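Local coordinates for protein-arginine-phosphatase (Bacillus subtilis subsp. subtilis, PDB 4KK3) that removes phosphate from phosphoarginine residues of many proteins, counteracting the arginine kinase McsB and restoring DNA binding by the CtsR repressor, at residues Leu73-Asp78 against Gly96-Lys101. Residues are numbered along the deposited sequence; the frame is centred on the assembly and turned at random.
Sequences LMESAD and GRYRDK
Met-74 and Tyr-98 face each other with CA atoms 7.4 Å apart, and the two backbones draw in to 6.6 Å between the CA atoms of Asp-78 and Lys-101, where the chains lead into neighbouring parallel strands, 79-82 and 102-104. In the low molecular weight phosphatase fold this contact joins the C-terminal end of helix 71-76 to the loop between helix 85-94 and edge strand 102-104, away from the catalytic site. Lys-101 is the polar link. Its chain, bent at chi3 (65°), carries NZ to the helix end, where it donates hydrogen bonds of 2.8 Å each to Met-74 O and Ala-77 O, lying in the plane of both carbonyls. Ala-77 is the first residue past the helix to leave helical phi/psi, and the ammonium group placed at this C-terminal end is probably favoured by the helix dipole. Tyr-98 lies against the last turn, with Met-74 O 4.0 Å above its ring plane, over the centre. Selenomethionine Met-74, folded at chi2 and chi3, brings CE round to Tyr-98 CB at 3.6 Å, while its own CB meets the CD2–CE2 side of the ring. At the far end of the ring the hydroxyl is hydrogen-bonded to the carboxylate of Glu-71 in the same helix, and Tyr-98 OH packs 3.5 Å from Glu-75 CB.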
ATOM      1  N   LEU A  73       9.676 -11.297   2.623  1.00 29.32           N
ATOM      2  CA  LEU A  73       9.284  -9.904   2.410  1.00 31.11           C
ATOM      3  C   LEU A  73       9.208  -9.137   3.729  1.00 32.18           C
ATOM      4  O   LEU A  73       9.626  -7.978   3.810  1.00 33.91           O
ATOM      5  CB  LEU A  73       7.939  -9.824   1.688  1.00 26.42           C
ATOM      6  CG  LEU A  73       7.869 -10.340   0.251  1.00 31.51           C
ATOM      7  CD1 LEU A  73       6.427 -10.305  -0.248  1.00 28.38           C
ATOM      8  CD2 LEU A  73       8.774  -9.527  -0.658  1.00 37.15           C
HETATM    9  N   MSE A  74       8.664  -9.787   4.754  1.00 35.31           N
HETATM   10  CA  MSE A  74       8.518  -9.165   6.066  1.00 33.51           C
HETATM   11  C   MSE A  74       9.872  -8.873   6.706  1.00 34.81           C
HETATM   12  O   MSE A  74      10.050  -7.843   7.350  1.00 39.94           O
HETATM   13  CB  MSE A  74       7.658 -10.035   6.993  1.00 33.59           C
HETATM   14  CG  MSE A  74       6.165 -10.019   6.666  1.00 30.46           C
HETATM   15 SE   MSE A  74       5.380  -8.243   6.894  0.71 28.56          SE
HETATM   16  CE  MSE A  74       5.966  -7.940   8.729  1.00 20.33           C
ATOM     17  N   GLU A  75      10.825  -9.780   6.521  1.00 34.36           N
ATOM     18  CA  GLU A  75      12.161  -9.593   7.083  1.00 37.40           C
ATOM     19  C   GLU A  75      12.890  -8.440   6.394  1.00 36.88           C
ATOM     20  O   GLU A  75      13.534  -7.624   7.053  1.00 35.81           O
ATOM     21  CB  GLU A  75      12.982 -10.887   6.971  1.00 44.21           C
ATOM     22  CG  GLU A  75      14.379 -10.824   7.600  1.00 51.73           C
ATOM     23  CD  GLU A  75      15.413 -10.132   6.716  1.00 59.11           C
ATOM     24  OE1 GLU A  75      15.331 -10.261   5.475  1.00 58.19           O
ATOM     25  OE2 GLU A  75      16.304  -9.448   7.266  1.00 64.22           O
ATOM     26  N   SER A  76      12.793  -8.385   5.067  1.00 35.68           N
ATOM     27  CA  SER A  76      13.573  -7.430   4.278  1.00 39.05           C
ATOM     28  C   SER A  76      13.020  -6.007   4.259  1.00 35.57           C
ATOM     29  O   SER A  76      13.755  -5.058   3.981  1.00 37.53           O
ATOM     30  CB  SER A  76      13.729  -7.925   2.839  1.00 48.44           C
ATOM     31  OG  SER A  76      14.312  -6.921   2.026  1.00 54.22           O
ATOM     32  N   ALA A  77      11.728  -5.859   4.532  1.00 30.69           N
ATOM     33  CA  ALA A  77      11.103  -4.538   4.527  1.00 27.98           C
ATOM     34  C   ALA A  77      11.637  -3.650   5.642  1.00 26.77           C
ATOM     35  O   ALA A  77      11.890  -4.117   6.753  1.00 28.42           O
ATOM     36  CB  ALA A  77       9.580  -4.666   4.638  1.00 27.70           C
ATOM     37  N   ASP A  78      11.790  -2.364   5.348  1.00 26.23           N
ATOM     38  CA  ASP A  78      12.122  -1.386   6.378  1.00 30.94           C
ATOM     39  C   ASP A  78      10.841  -0.853   7.017  1.00 27.86           C
ATOM     40  O   ASP A  78      10.813  -0.513   8.201  1.00 28.48           O
ATOM     41  CB  ASP A  78      12.947  -0.242   5.783  1.00 32.18           C
ATOM     42  CG  ASP A  78      14.290  -0.711   5.262  1.00 38.10           C
ATOM     43  OD1 ASP A  78      15.046  -1.313   6.050  1.00 36.04           O
ATOM     44  OD2 ASP A  78      14.585  -0.500   4.063  1.00 34.81           O
ATOM     45  N   GLY A  96       6.593 -13.329  11.565  1.00 39.34           N
ATOM     46  CA  GLY A  96       7.520 -13.195  12.675  1.00 39.53           C
ATOM     47  C   GLY A  96       7.310 -11.976  13.549  1.00 34.97           C
ATOM     48  O   GLY A  96       6.286 -11.286  13.453  1.00 33.00           O
ATOM     49  N   ARG A  97       8.299 -11.719  14.402  1.00 31.62           N
ATOM     50  CA  ARG A  97       8.261 -10.626  15.361  1.00 28.55           C
ATOM     51  C   ARG A  97       8.657  -9.308  14.719  1.00 28.89           C
ATOM     52  O   ARG A  97       9.790  -8.837  14.880  1.00 28.49           O
ATOM     53  CB  ARG A  97       9.206 -10.931  16.529  1.00 37.46           C
ATOM     54  CG  ARG A  97       8.960 -12.278  17.190  1.00 48.54           C
ATOM     55  CD  ARG A  97       7.711 -12.245  18.056  1.00 58.51           C
ATOM     56  NE  ARG A  97       7.737 -11.122  18.993  1.00 61.62           N
ATOM     57  CZ  ARG A  97       6.707 -10.756  19.751  1.00 55.76           C
ATOM     58  NH1 ARG A  97       5.564 -11.427  19.692  1.00 52.41           N
ATOM     59  NH2 ARG A  97       6.817  -9.716  20.560  1.00 52.27           N
ATOM     60  N   TYR A  98       7.711  -8.698  14.016  1.00 23.85           N
ATOM     61  CA  TYR A  98       8.001  -7.494  13.240  1.00 24.51           C
ATOM     62  C   TYR A  98       7.068  -6.344  13.535  1.00 24.59           C
ATOM     63  O   TYR A  98       6.937  -5.441  12.711  1.00 22.50           O
ATOM     64  CB  TYR A  98       7.925  -7.787  11.745  1.00 24.24           C
ATOM     65  CG  TYR A  98       8.900  -8.833  11.290  1.00 29.00           C
ATOM     66  CD1 TYR A  98      10.264  -8.627  11.412  1.00 30.60           C
ATOM     67  CD2 TYR A  98       8.461 -10.026  10.729  1.00 32.51           C
ATOM     68  CE1 TYR A  98      11.168  -9.583  11.001  1.00 37.71           C
ATOM     69  CE2 TYR A  98       9.360 -10.986  10.308  1.00 33.17           C
ATOM     70  CZ  TYR A  98      10.710 -10.760  10.453  1.00 37.82           C
ATOM     71  OH  TYR A  98      11.614 -11.713  10.046  1.00 45.75           O
ATOM     72  N   ARG A  99       6.432  -6.368  14.703  1.00 25.64           N
ATOM     73  CA  ARG A  99       5.521  -5.297  15.097  1.00 25.71           C
ATOM     74  C   ARG A  99       6.126  -3.912  14.938  1.00 23.97           C
ATOM     75  O   ARG A  99       5.416  -2.955  14.638  1.00 23.64           O
ATOM     76  CB  ARG A  99       5.052  -5.479  16.544  1.00 35.65           C
ATOM     77  CG  ARG A  99       3.995  -6.536  16.704  1.00 39.37           C
ATOM     78  CD  ARG A  99       3.492  -6.617  18.132  1.00 40.84           C
ATOM     79  NE  ARG A  99       2.549  -7.718  18.267  1.00 43.23           N
ATOM     80  CZ  ARG A  99       1.239  -7.611  18.079  1.00 44.18           C
ATOM     81  NH1 ARG A  99       0.698  -6.446  17.759  1.00 40.44           N
ATOM     82  NH2 ARG A  99       0.465  -8.675  18.230  1.00 53.37           N
ATOM     83  N   ASP A 100       7.436  -3.805  15.146  1.00 26.57           N
ATOM     84  CA  ASP A 100       8.068  -2.497  15.170  1.00 21.97           C
ATOM     85  C   ASP A 100       8.162  -1.861  13.811  1.00 20.79           C
ATOM     86  O   ASP A 100       8.451  -0.675  13.722  1.00 22.16           O
ATOM     87  CB  ASP A 100       9.455  -2.575  15.762  1.00 23.85           C
ATOM     88  CG  ASP A 100       9.414  -2.642  17.263  1.00 25.29           C
ATOM     89  OD1 ASP A 100       8.844  -1.705  17.874  1.00 30.74           O
ATOM     90  OD2 ASP A 100       9.908  -3.641  17.795  1.00 26.62           O
ATOM     91  N   LYS A 101       7.917  -2.641  12.767  1.00 19.86           N
ATOM     92  CA  LYS A 101       7.960  -2.086  11.406  1.00 18.82           C
ATOM     93  C   LYS A 101       6.590  -2.020  10.734  1.00 18.01           C
ATOM     94  O   LYS A 101       6.482  -1.556   9.603  1.00 20.54           O
ATOM     95  CB  LYS A 101       8.938  -2.872  10.523  1.00 23.42           C
ATOM     96  CG  LYS A 101       8.425  -4.230  10.087  1.00 26.25           C
ATOM     97  CD  LYS A 101       9.367  -4.903   9.099  1.00 30.29           C
ATOM     98  CE  LYS A 101      10.709  -5.229   9.723  1.00 29.54           C
ATOM     99  NZ  LYS A 101      11.592  -5.982   8.765  1.00 30.64           N
TER